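Local coordinates for putative metal resistance protein (Proteus mirabilis, PDB 6C29) that probably acts as a protein-disulfide reductase, this chain being the N-terminal periplasmic, tandem immunoglobulin-fold part of ScsB, which primes the isomerase ScsC, at residues A[16-21]-A[121-126]. Numbering follows the deposited sequence. Where two conformers were deposited one is given.
Sequences AQVRAT and TDYSLN
Val18 and Tyr123 carry most of the apolar contact between strand residues 16-21 and 121-126. In one of its two modelled conformers, both branches of the valine meet the tyrosine: CG1 makes a CH-pi contact from above one face, 4.2 Å from the centroid of the Tyr123 ring and only 4° off its normal, while Val18 CG2 lies over the same face, displaced toward the CG-CD2 rim, 3.6 Å from Tyr123 CD2. CG of Tyr123 lies anti to its carbonyl carbon (chi1 -66°), which swings the ring back along its strand toward Ala16, so that Ala16 CB comes within 3.7 Å of Tyr123 OH. Farther along the strands, Leu125 CD2 makes looser contacts, 4.4 Å from both Val18 CG2 and Ala20 CB.

The polar link runs through one water. It lies in the plane of the Tyr123 ring, accepts from Tyr123 OH at 2.7 Å and donates to Ala16 O, also at 2.7 Å. The bridge gives the Tyr123 hydroxyl, beside Ala16, an acceptor and may help hold the ring in this direction.

Leu111 of strand 104-114 touches Ala16, Val18 and Tyr123, and Met10 and Leu8 of strand 8-10 reach Tyr123 and Leu125, respectively. The two strands run in nearly the same direction, 21° apart, with their axes 8.0 Å from each other at closest approach. They belong to different antiparallel sheets, joined here by interleaved side chains, the face-to-face packing of a beta sandwich, in keeping with the immunoglobulin-like fold of the DsbD-type N-terminal domain.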
loop_
_atom_site.group_PDB
_atom_site.type_symbol
_atom_site.label_atom_id
_atom_site.label_comp_id
_atom_site.label_asym_id
_atom_site.label_seq_id
_atom_site.Cartn_x
_atom_site.Cartn_y
_atom_site.Cartn_z
ATOM N N ALA A 16 7.435 -1.291 17.284
ATOM C CA ALA A 16 7.700 -1.884 15.984
ATOM C C ALA A 16 9.009 -2.622 15.967
ATOM O O ALA A 16 9.965 -2.254 16.636
ATOM C CB ALA A 16 7.688 -0.834 14.891
ATOM N N GLN A 17 9.058 -3.678 15.170
ATOM C CA GLN A 17 10.296 -4.337 14.833
ATOM C C GLN A 17 10.274 -4.522 13.314
ATOM O O GLN A 17 9.208 -4.808 12.760
ATOM C CB GLN A 17 10.409 -5.709 15.468
ATOM C CG GLN A 17 10.126 -5.923 16.899
ATOM C CD GLN A 17 10.348 -7.393 17.188
ATOM O OE1 GLN A 17 9.403 -8.134 17.439
ATOM N NE2 GLN A 17 11.584 -7.837 17.055
ATOM N N VAL A 18 11.437 -4.410 12.666
ATOM C CA VAL A 18 11.497 -4.612 11.222
ATOM C C VAL A 18 12.647 -5.505 10.838
ATOM O O VAL A 18 13.644 -5.615 11.531
ATOM C CB VAL A 18 11.607 -3.270 10.424
ATOM C CG1 VAL A 18 10.523 -2.246 10.888
ATOM C CG2 VAL A 18 12.986 -2.680 10.528
ATOM N N ARG A 19 12.477 -6.202 9.726
ATOM C CA ARG A 19 13.490 -7.115 9.219
ATOM C C ARG A 19 13.481 -7.065 7.716
ATOM O O ARG A 19 12.412 -7.120 7.132
ATOM C CB ARG A 19 13.212 -8.546 9.678
ATOM C CG ARG A 19 14.168 -9.601 9.063
ATOM C CD ARG A 19 13.892 -10.997 9.657
ATOM N NE ARG A 19 14.704 -12.073 9.071
ATOM C CZ ARG A 19 14.219 -13.152 8.446
ATOM N NH1 ARG A 19 12.909 -13.319 8.255
ATOM N NH2 ARG A 19 15.062 -14.081 8.001
ATOM N N ALA A 20 14.658 -6.986 7.093
ATOM C CA ALA A 20 14.771 -7.072 5.657
ATOM C C ALA A 20 15.660 -8.233 5.258
ATOM O O ALA A 20 16.687 -8.490 5.901
ATOM C CB ALA A 20 15.298 -5.794 5.080
ATOM N N THR A 21 15.248 -8.930 4.211
ATOM C CA THR A 21 16.008 -10.021 3.620
ATOM C C THR A 21 16.028 -9.817 2.114
ATOM O O THR A 21 15.176 -9.115 1.580
ATOM C CB THR A 21 15.405 -11.372 3.938
ATOM O OG1 THR A 21 14.025 -11.388 3.549
ATOM C CG2 THR A 21 15.549 -11.670 5.428
ATOM N N THR A 121 9.993 6.878 12.337
ATOM C CA THR A 121 11.182 6.232 12.895
ATOM C C THR A 121 12.068 5.776 11.747
ATOM O O THR A 121 11.587 5.134 10.830
ATOM C CB THR A 121 10.814 5.021 13.774
ATOM O OG1 THR A 121 9.822 5.407 14.734
ATOM C CG2 THR A 121 12.061 4.380 14.502
ATOM N N ASP A 122 13.361 6.052 11.829
ATOM C CA ASP A 122 14.320 5.590 10.824
ATOM C C ASP A 122 14.981 4.280 11.237
ATOM O O ASP A 122 15.472 4.166 12.357
ATOM C CB ASP A 122 15.391 6.637 10.587
ATOM C CG ASP A 122 14.905 7.792 9.732
ATOM O OD1 ASP A 122 13.774 7.742 9.209
ATOM O OD2 ASP A 122 15.689 8.757 9.555
ATOM N N TYR A 123 15.017 3.318 10.323
ATOM C CA TYR A 123 15.701 2.039 10.498
ATOM C C TYR A 123 16.768 1.894 9.429
ATOM O O TYR A 123 16.471 2.035 8.249
ATOM C CB TYR A 123 14.705 0.868 10.414
ATOM C CG TYR A 123 13.707 0.844 11.533
ATOM C CD1 TYR A 123 12.551 1.591 11.482
ATOM C CD2 TYR A 123 13.905 0.059 12.655
ATOM C CE1 TYR A 123 11.641 1.588 12.519
ATOM C CE2 TYR A 123 13.009 0.057 13.685
ATOM C CZ TYR A 123 11.866 0.804 13.613
ATOM O OH TYR A 123 10.950 0.827 14.637
ATOM N N SER A 124 18.001 1.597 9.817
ATOM C CA SER A 124 19.071 1.418 8.851
ATOM C C SER A 124 19.125 -0.033 8.426
ATOM O O SER A 124 19.311 -0.930 9.265
ATOM C CB SER A 124 20.406 1.849 9.441
ATOM O OG SER A 124 20.404 3.237 9.674
ATOM N N LEU A 125 18.918 -0.256 7.129
ATOM C CA LEU A 125 18.893 -1.590 6.533
ATOM C C LEU A 125 20.218 -1.811 5.815
ATOM O O LEU A 125 20.509 -1.147 4.856
ATOM C CB LEU A 125 17.713 -1.710 5.559
ATOM C CG LEU A 125 16.377 -1.267 6.117
ATOM C CD1 LEU A 125 15.342 -1.376 4.992
ATOM C CD2 LEU A 125 16.004 -2.112 7.343
ATOM N N ASN A 126 21.007 -2.761 6.288
ATOM C CA ASN A 126 22.275 -3.096 5.683
ATOM C C ASN A 126 22.237 -4.548 5.233
ATOM O O ASN A 126 22.083 -5.461 6.041
ATOM C CB ASN A 126 23.399 -2.830 6.699
ATOM C CG ASN A 126 23.407 -1.379 7.167
ATOM O OD1 ASN A 126 23.451 -0.448 6.358
ATOM N ND2 ASN A 126 23.335 -1.181 8.478
HETATM O O HOH W 1 11.604 -0.140 17.050
#